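Side-chain contacts in acyl-CoA thioesterase II TesB2 (Mycobacterium marinum, PDB 3U0A), which probably hydrolyses fatty acyl-CoA thioesters to free fatty acids and coenzyme A, as a hotdog-fold enzyme of the C/M/P thioester hydrolase family: residues Gly255-Phe258 with Leu264-Ala267; Ser118-Met123 with Phe227-Arg232; Ala42-Val47 with Thr76-Glu81; Arg93-Ala96 with Glu101-Phe104. All blocks are in the same frame, centred on the assembly; numbering follows the deposited sequence.

Contact 1 of 4, residues Gly255-Phe258 with Leu264-Ala267; sequences GKIF and LVAA. With SO4 (sulfate ion), chain L.
G255 meets A267 through its backbone, its carbonyl O taking a CA-H...O contact from A267 CA at 3.3 Å. K256 then pairs with A267 as a non-hydrogen-bonded antiparallel pair; its CA approaches A266 O to 3.3 Å, and its CB rests on L264 CD1 at 3.7 Å. From there the lysine leaves the partner strand. Its chain bends at the last torsion (chi4 73°), and NZ gives a weak hydrogen bond of 3.3 Å to O1 of a sulfate ion, which K168 also binds.

I257 carries both backbone hydrogen bonds between the two segments. Its N donates to A266 O at 2.8 Å, while its O accepts from V265 N at 2.9 Å. I257 is thus matched by two residues of the other strand, V265 and A266, the classic beta bulge. The CG2 methyls of I257 and V265 meet at 3.8 Å, the two side chains crossing at about a right angle.

At F258 the ring takes L264 CD1 over one face in a CH-pi contact, the methyl 4.2 Å from the centroid and displaced toward the rim. L264 CB lies against the CD1-CE1 side of that ring. M123 and P124 also pack on F258.

The hairpin of strands 250-259 and 264-275 is therefore held here by backbone bonds and buried hydrocarbon, with one lysine charge led off to an anion that probably came from the crystallisation liquor.

Contact 2 of 4, residues Ser118-Met123 with Phe227-Arg232; sequences SHQDAM and FMRGFR
Q120 and R229 make the close part of this contact by stacking amide on guanidinium, the two planes only 25° apart. Q120 NE2 sits over one guanidinium face, displaced toward its rim and 3.7 Å from R229 CZ, while Q120 CB closes on R229 NH2 at 3.6 Å. R229 runs extended from CG to NE, which carries its flat end across to the other segment. There the H119 carbonyl O lies at the guanidinium edge, in its plane, and accepts a weak hydrogen bond from R229 NH2 at 3.1 Å, bent to an N-H...O angle of 133°.

The stronger polar partners lie on L264: R229 NH1 donates to its O and Q120 OE1 accepts from its N. Amide and guanidinium are therefore each tied to the same residue of strand 264-275, which should limit their freedom to slide over each other. R229 NH1 also bonds S245 OG of the second subunit.

Between the two segments nothing else is close. The backbones stay well apart, the nearest CA atoms (Q120 and M228) being 10.1 Å from each other, and S118 and G230 are open to solvent. H119 points away from R229, and its ND1 hydrogen-bonds H209 NE2 of the second subunit.

In the fold, H119 and Q120 pair in an antiparallel ladder with a strand of that subunit, so the sheet continues across the interface. On the other segment, F227 and F231 pack against helix 186-200, M228 lies on L264 of strand 264-275, and F231 also reaches L237 of strand 237-247.

Contact 3 of 4, residues Ala42-Val47 with Thr76-Glu81; sequences AGQSLV and TVFLVE
F78 is the centre of this contact: its side chain leaves the strand toward helix 34-51, where the ring packs against two successive residues, Q44 and S45. S45 CA and F78 CA, 6.2 Å apart, are the nearest CA pair of the two segments.

Q44 meets the far end of the ring. Its CB touches F78 CZ at 3.5 Å, and its backbone carbonyl carbon stands over one ring face, toward the rim. The Q44 amide does not stack; its plane is turned 73° from the ring, and its NE2 goes instead to a hydrogen bond with the carbonyl O of I10.

S45 deals with the CD1-CE1 side of the same ring. Its OG lies 3.4 Å from F78 CE1 and 3.5 Å from F78 CD1, so the hydroxyl lies at the ring edge, near its plane. With OG beside the backbone N (chi1 -55°), this hydroxyl bonds back to V41 O, one turn earlier, which satisfies a polar atom in a buried place and leaves the aromatic contact essentially one of van der Waals fit.

A96 of the next strand touches both S45 and F78, and F104 of the strand beyond reaches A42 and S45. A long helix laid on the face of a curved antiparallel sheet, here seated on aromatic and small side chains, is the hallmark of the hotdog fold.

Contact 4 of 4, residues Arg93-Ala96 with Glu101-Phe104; sequences RVNA and EVIF
A96 holds this contact together by two backbone hydrogen bonds. Its N donates to F104 O at 3.0 Å, and its O accepts from I103 N at 2.9 Å; A96 and F104 form a hydrogen-bonded antiparallel pair. A96 O also receives a CA-H...O contact from V102 CA at 3.5 Å, so one carbonyl serves two neighbouring residues.

The apolar contacts follow from the same pairing. A96 CB touches I103 CG1 at 4.0 Å and F104 CB at 4.1 Å. I103 places CG1 between its backbone N and carbonyl carbon (chi1 72°), which also brings that carbon to 3.4 Å from A96 O.

A mixed contact joins N95 and V102: both V102 methyls rest against one side of N95 at CB and CG, V102 CG1 lying 3.8 Å from N95 CG. The short segments lie at 111° to each other because strand 101-111 bends at I103 (psi -26°), where I103 and F104 both bond to A96.

Around it, V41 of helix 34-51 packs on A96. Strand 76-85 neighbours strand 89-98 and brings T76 against A96, and the F104 ring meets that of F66 on strand 58-66.

Overall arrangement
The four contacts form two groups: 1 and 2 in one, 3 and 4 in the other. Contacts 1 and 2 have centres 7 Å apart and share L264, whose O and N lie 2.7 Å from R229 NH1 and Q120 OE1 respectively. Contacts 3 and 4 are likewise 7 Å apart, joined along neighbouring strands; E81 OE1 and R93 NH2 make a salt bridge of 2.9 Å, and L79 pairs with N95. Between the groups the centres are 24 to 30 Å apart and nothing touches. Contacts 1, 2 and 4 reach the second subunit. The sulfate sits at contact 1, while the side chain of V94 in contact 4 is about 12 Å from a sodium ion.

Contact 1 of 4, residues Gly255-Phe258 with Leu264-Ala267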
# COMPACT_ATOMS: atom_id res chain seq x y z
N GLY A 255 8.06 5.51 -0.10
CA GLY A 255 8.49 6.83 0.29
C GLY A 255 7.55 7.66 1.10
O GLY A 255 6.37 7.34 1.20
N LYS A 256 8.10 8.75 1.67
CA LYS A 256 7.36 9.73 2.43
C LYS A 256 7.66 11.11 1.88
O LYS A 256 8.75 11.39 1.46
CB LYS A 256 7.76 9.71 3.90
CG LYS A 256 8.01 8.33 4.44
CD LYS A 256 7.70 8.28 5.93
CE LYS A 256 7.82 6.85 6.47
NZ LYS A 256 9.23 6.37 6.57
N ILE A 257 6.67 11.98 1.90
CA ILE A 257 6.82 13.28 1.31
C ILE A 257 6.61 14.34 2.37
O ILE A 257 5.62 14.31 3.10
CB ILE A 257 5.87 13.44 0.12
CG1 ILE A 257 6.37 12.61 -1.04
CG2 ILE A 257 5.80 14.87 -0.34
CD1 ILE A 257 5.33 11.73 -1.66
N PHE A 258 7.58 15.24 2.50
CA PHE A 258 7.51 16.31 3.47
C PHE A 258 7.51 17.66 2.78
O PHE A 258 8.05 17.81 1.68
CB PHE A 258 8.69 16.29 4.38
CG PHE A 258 8.84 15.06 5.15
CD1 PHE A 258 8.43 15.02 6.46
CD2 PHE A 258 9.46 13.96 4.62
CE1 PHE A 258 8.60 13.87 7.22
CE2 PHE A 258 9.64 12.82 5.36
CZ PHE A 258 9.21 12.76 6.67
N LEU A 264 5.04 16.00 7.41
CA LEU A 264 4.83 14.77 6.65
C LEU A 264 3.41 14.81 6.09
O LEU A 264 2.45 14.88 6.85
CB LEU A 264 5.04 13.54 7.57
CG LEU A 264 4.63 12.18 7.04
CD1 LEU A 264 5.40 11.82 5.78
CD2 LEU A 264 4.91 11.16 8.12
N VAL A 265 3.29 14.77 4.77
CA VAL A 265 2.04 15.04 4.09
C VAL A 265 1.51 13.88 3.28
O VAL A 265 0.31 13.84 3.05
CB VAL A 265 2.16 16.29 3.19
CG1 VAL A 265 2.60 17.49 4.02
CG2 VAL A 265 3.14 16.07 2.05
N ALA A 266 2.40 12.96 2.84
CA ALA A 266 2.01 11.71 2.14
C ALA A 266 3.03 10.56 2.25
O ALA A 266 4.23 10.79 2.42
CB ALA A 266 1.65 11.99 0.67
N ALA A 267 2.51 9.32 2.21
CA ALA A 267 3.30 8.10 2.19
C ALA A 267 2.92 7.33 0.96
O ALA A 267 1.78 7.39 0.52
CB ALA A 267 3.03 7.25 3.43
S SO4 L . 10.93 2.84 7.04
O1 SO4 L . 9.50 3.05 6.64
O2 SO4 L . 11.25 1.35 7.12
O3 SO4 L . 11.79 3.58 6.05
O4 SO4 L . 11.10 3.43 8.42

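Contact 2 of 4, residues Ser118-Met123 with Phe227-Arg232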
# COMPACT_ATOMS: atom_id res chain seq x y z
N SER A 118 -2.42 12.34 17.53
CA SER A 118 -1.50 13.08 16.63
C SER A 118 -0.06 12.66 16.80
O SER A 118 0.41 12.60 17.92
CB SER A 118 -1.56 14.56 16.95
OG SER A 118 -2.28 15.22 15.96
N HIS A 119 0.64 12.40 15.70
CA HIS A 119 2.10 12.29 15.71
C HIS A 119 2.61 12.18 14.30
O HIS A 119 1.82 11.89 13.37
CB HIS A 119 2.59 11.10 16.55
CG HIS A 119 2.10 9.76 16.06
ND1 HIS A 119 1.06 9.13 16.61
CD2 HIS A 119 2.57 8.94 15.07
CE1 HIS A 119 0.87 7.98 15.98
NE2 HIS A 119 1.79 7.86 15.05
N GLN A 120 3.92 12.41 14.12
CA GLN A 120 4.58 12.15 12.83
C GLN A 120 6.08 11.95 13.00
O GLN A 120 6.66 12.40 13.97
CB GLN A 120 4.32 13.28 11.83
CG GLN A 120 5.14 14.54 12.05
CD GLN A 120 4.69 15.71 11.18
OE1 GLN A 120 5.26 15.96 10.11
NE2 GLN A 120 3.67 16.45 11.65
N ASP A 121 6.71 11.25 12.06
CA ASP A 121 8.15 11.06 12.08
C ASP A 121 8.80 12.40 11.73
O ASP A 121 8.22 13.22 11.03
CB ASP A 121 8.61 9.97 11.07
CG ASP A 121 8.24 8.56 11.49
OD1 ASP A 121 7.80 8.36 12.64
OD2 ASP A 121 8.38 7.63 10.67
N ALA A 122 10.00 12.61 12.23
CA ALA A 122 10.72 13.83 11.95
C ALA A 122 11.20 13.80 10.50
O ALA A 122 11.52 12.73 9.94
CB ALA A 122 11.90 14.00 12.91
N MET A 123 11.23 14.97 9.89
CA MET A 123 11.84 15.10 8.61
C MET A 123 13.32 14.68 8.68
O MET A 123 14.04 15.14 9.54
CB MET A 123 11.77 16.56 8.16
CG MET A 123 11.99 16.68 6.67
SD MET A 123 12.05 18.38 6.19
CE MET A 123 12.43 18.33 4.44
N PHE A 227 -2.81 10.08 1.94
CA PHE A 227 -2.71 11.54 1.89
C PHE A 227 -3.08 12.07 3.23
O PHE A 227 -4.25 12.13 3.57
CB PHE A 227 -3.61 12.10 0.79
CG PHE A 227 -3.39 11.45 -0.53
CD1 PHE A 227 -2.21 11.65 -1.21
CD2 PHE A 227 -4.32 10.58 -1.06
CE1 PHE A 227 -1.98 11.04 -2.43
CE2 PHE A 227 -4.09 9.97 -2.27
CZ PHE A 227 -2.92 10.20 -2.96
N MET A 228 -2.08 12.44 4.01
CA MET A 228 -2.28 12.72 5.44
C MET A 228 -2.56 14.21 5.80
O MET A 228 -3.41 14.48 6.62
CB MET A 228 -1.07 12.23 6.25
CG MET A 228 -0.97 10.73 6.46
SD MET A 228 0.42 9.89 5.63
CE MET A 228 1.80 10.99 5.86
N ARG A 229 -1.83 15.16 5.23
CA ARG A 229 -1.97 16.58 5.61
C ARG A 229 -1.93 17.42 4.37
O ARG A 229 -1.39 17.01 3.34
CB ARG A 229 -0.84 17.02 6.55
CG ARG A 229 -0.91 16.41 7.93
CD ARG A 229 0.42 16.52 8.64
NE ARG A 229 0.44 15.78 9.90
CZ ARG A 229 0.88 14.53 10.08
NH1 ARG A 229 1.40 13.81 9.08
NH2 ARG A 229 0.79 13.99 11.29
N GLY A 230 -2.50 18.61 4.45
CA GLY A 230 -2.46 19.52 3.32
C GLY A 230 -1.07 20.05 3.02
O GLY A 230 -0.24 20.22 3.92
N PHE A 231 -0.84 20.29 1.74
CA PHE A 231 0.45 20.79 1.26
C PHE A 231 0.19 21.62 -0.00
O PHE A 231 -0.95 21.78 -0.43
CB PHE A 231 1.37 19.60 0.94
CG PHE A 231 0.84 18.71 -0.16
CD1 PHE A 231 -0.03 17.68 0.13
CD2 PHE A 231 1.17 18.95 -1.48
CE1 PHE A 231 -0.54 16.87 -0.87
CE2 PHE A 231 0.67 18.17 -2.49
CZ PHE A 231 -0.20 17.12 -2.19
N ARG A 232 1.26 22.11 -0.61
CA ARG A 232 1.18 22.73 -1.92
C ARG A 232 2.27 22.23 -2.85
O ARG A 232 3.46 22.30 -2.52
CB ARG A 232 1.30 24.23 -1.74
CG ARG A 232 0.04 24.90 -1.22
CD ARG A 232 -0.01 26.40 -1.53
NE ARG A 232 -0.07 26.65 -2.98
CZ ARG A 232 -1.18 26.82 -3.70
NH1 ARG A 232 -2.38 26.76 -3.14
NH2 ARG A 232 -1.07 27.04 -5.01

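Contact 3 of 4, residues Ala42-Val47 with Thr76-Glu81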
# COMPACT_ATOMS: atom_id res chain seq x y z
N ALA A 42 -3.91 6.97 -14.04
CA ALA A 42 -4.17 6.73 -12.63
C ALA A 42 -4.79 7.95 -12.00
O ALA A 42 -5.73 7.86 -11.21
CB ALA A 42 -2.90 6.38 -11.90
N GLY A 43 -4.25 9.11 -12.37
CA GLY A 43 -4.69 10.38 -11.84
C GLY A 43 -6.10 10.64 -12.27
O GLY A 43 -6.92 11.07 -11.47
N GLN A 44 -6.39 10.37 -13.54
CA GLN A 44 -7.72 10.60 -14.05
C GLN A 44 -8.70 9.61 -13.44
O GLN A 44 -9.81 9.99 -13.11
CB GLN A 44 -7.76 10.59 -15.58
CG GLN A 44 -7.17 11.87 -16.21
CD GLN A 44 -7.70 12.19 -17.63
OE1 GLN A 44 -7.50 11.43 -18.59
NE2 GLN A 44 -8.37 13.32 -17.75
N SER A 45 -8.28 8.37 -13.23
CA SER A 45 -9.09 7.42 -12.51
C SER A 45 -9.50 7.95 -11.13
O SER A 45 -10.63 7.79 -10.72
CB SER A 45 -8.37 6.08 -12.35
OG SER A 45 -7.95 5.57 -13.58
N LEU A 46 -8.57 8.60 -10.42
CA LEU A 46 -8.91 9.19 -9.11
C LEU A 46 -9.87 10.37 -9.23
O LEU A 46 -10.83 10.49 -8.46
CB LEU A 46 -7.66 9.64 -8.34
CG LEU A 46 -7.91 10.38 -7.03
CD1 LEU A 46 -8.56 9.52 -5.98
CD2 LEU A 46 -6.63 10.95 -6.47
N VAL A 47 -9.61 11.23 -10.22
CA VAL A 47 -10.43 12.40 -10.43
C VAL A 47 -11.86 11.96 -10.68
O VAL A 47 -12.79 12.59 -10.19
CB VAL A 47 -9.90 13.27 -11.57
CG1 VAL A 47 -10.89 14.39 -11.92
CG2 VAL A 47 -8.56 13.82 -11.19
N THR A 76 -9.75 7.37 -22.91
CA THR A 76 -10.04 6.37 -21.88
C THR A 76 -11.37 6.71 -21.17
O THR A 76 -11.71 7.88 -20.96
CB THR A 76 -8.90 6.30 -20.84
OG1 THR A 76 -7.66 6.14 -21.52
CG2 THR A 76 -9.11 5.11 -19.86
N VAL A 77 -12.11 5.67 -20.83
CA VAL A 77 -13.34 5.79 -20.14
C VAL A 77 -13.17 5.23 -18.73
O VAL A 77 -12.53 4.20 -18.52
CB VAL A 77 -14.44 5.03 -20.89
CG1 VAL A 77 -15.70 4.89 -20.05
CG2 VAL A 77 -14.69 5.72 -22.22
N PHE A 78 -13.76 5.92 -17.76
CA PHE A 78 -13.62 5.58 -16.35
C PHE A 78 -14.99 5.19 -15.81
O PHE A 78 -15.95 5.98 -15.86
CB PHE A 78 -12.99 6.75 -15.56
CG PHE A 78 -11.69 7.21 -16.15
CD1 PHE A 78 -10.50 6.58 -15.82
CD2 PHE A 78 -11.66 8.20 -17.11
CE1 PHE A 78 -9.31 6.95 -16.40
CE2 PHE A 78 -10.46 8.59 -17.68
CZ PHE A 78 -9.29 7.96 -17.33
N LEU A 79 -15.05 3.96 -15.31
CA LEU A 79 -16.24 3.38 -14.76
C LEU A 79 -16.17 3.32 -13.24
O LEU A 79 -15.49 2.47 -12.68
CB LEU A 79 -16.38 1.99 -15.33
CG LEU A 79 -16.47 1.97 -16.85
CD1 LEU A 79 -16.74 0.54 -17.28
CD2 LEU A 79 -17.56 2.97 -17.34
N VAL A 80 -16.91 4.21 -12.59
CA VAL A 80 -16.90 4.38 -11.13
C VAL A 80 -17.97 3.50 -10.48
O VAL A 80 -19.07 3.43 -10.99
CB VAL A 80 -17.15 5.86 -10.70
CG1 VAL A 80 -17.00 6.05 -9.19
CG2 VAL A 80 -16.21 6.80 -11.43
N GLU A 81 -17.62 2.86 -9.36
CA GLU A 81 -18.53 2.03 -8.57
C GLU A 81 -18.66 2.66 -7.19
O GLU A 81 -17.63 2.87 -6.54
CB GLU A 81 -17.92 0.66 -8.38
CG GLU A 81 -18.73 -0.26 -7.48
CD GLU A 81 -17.95 -1.51 -7.12
OE1 GLU A 81 -17.79 -2.39 -8.01
OE2 GLU A 81 -17.43 -1.58 -5.96

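Contact 4 of 4, residues Arg93-Ala96 with Glu101-Phe104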
# COMPACT_ATOMS: atom_id res chain seq x y z
N ARG A 93 -14.60 2.38 -6.22
CA ARG A 93 -13.70 1.61 -7.13
C ARG A 93 -13.84 2.18 -8.52
O ARG A 93 -14.93 2.64 -8.87
CB ARG A 93 -13.96 0.09 -7.12
CG ARG A 93 -13.54 -0.53 -5.81
CD ARG A 93 -13.51 -2.05 -5.82
NE ARG A 93 -14.75 -2.70 -6.28
CZ ARG A 93 -14.91 -4.04 -6.48
NH1 ARG A 93 -13.91 -4.93 -6.26
NH2 ARG A 93 -16.07 -4.48 -6.92
N VAL A 94 -12.74 2.20 -9.27
CA VAL A 94 -12.73 2.70 -10.63
C VAL A 94 -11.96 1.75 -11.54
O VAL A 94 -10.87 1.26 -11.17
CB VAL A 94 -12.04 4.09 -10.76
CG1 VAL A 94 -12.05 4.56 -12.22
CG2 VAL A 94 -12.70 5.14 -9.88
N ASN A 95 -12.54 1.50 -12.74
CA ASN A 95 -11.86 0.79 -13.82
C ASN A 95 -11.65 1.72 -15.02
O ASN A 95 -12.59 2.24 -15.56
CB ASN A 95 -12.68 -0.42 -14.29
CG ASN A 95 -12.55 -1.63 -13.38
OD1 ASN A 95 -11.69 -1.70 -12.47
ND2 ASN A 95 -13.41 -2.61 -13.63
N ALA A 96 -10.40 1.92 -15.42
CA ALA A 96 -10.10 2.71 -16.62
C ALA A 96 -10.07 1.73 -17.79
O ALA A 96 -9.36 0.71 -17.72
CB ALA A 96 -8.77 3.44 -16.49
N GLU A 101 -11.10 -3.28 -22.60
CA GLU A 101 -10.15 -3.90 -21.67
C GLU A 101 -9.91 -2.99 -20.46
O GLU A 101 -9.73 -1.79 -20.62
CB GLU A 101 -8.81 -4.18 -22.36
CG GLU A 101 -8.86 -5.00 -23.66
CD GLU A 101 -9.14 -6.50 -23.47
OE1 GLU A 101 -9.86 -6.90 -22.49
OE2 GLU A 101 -8.66 -7.31 -24.32
N VAL A 102 -9.91 -3.56 -19.26
CA VAL A 102 -9.50 -2.79 -18.08
C VAL A 102 -7.95 -2.66 -18.08
O VAL A 102 -7.22 -3.65 -18.04
CB VAL A 102 -10.02 -3.39 -16.74
CG1 VAL A 102 -9.53 -2.55 -15.56
CG2 VAL A 102 -11.53 -3.47 -16.76
N ILE A 103 -7.47 -1.41 -18.19
CA ILE A 103 -6.04 -1.10 -18.26
C ILE A 103 -5.46 -0.74 -16.89
O ILE A 103 -4.29 -0.92 -16.64
CB ILE A 103 -5.74 0.01 -19.30
CG1 ILE A 103 -6.21 1.40 -18.83
CG2 ILE A 103 -6.36 -0.31 -20.66
CD1 ILE A 103 -5.85 2.50 -19.83
N PHE A 104 -6.32 -0.23 -16.01
CA PHE A 104 -5.95 0.20 -14.68
C PHE A 104 -7.15 0.01 -13.78
O PHE A 104 -8.24 0.33 -14.14
CB PHE A 104 -5.51 1.68 -14.70
CG PHE A 104 -5.09 2.20 -13.35
CD1 PHE A 104 -3.87 1.84 -12.79
CD2 PHE A 104 -5.93 3.01 -12.60
CE1 PHE A 104 -3.50 2.30 -11.54
CE2 PHE A 104 -5.56 3.47 -11.37
CZ PHE A 104 -4.35 3.12 -10.83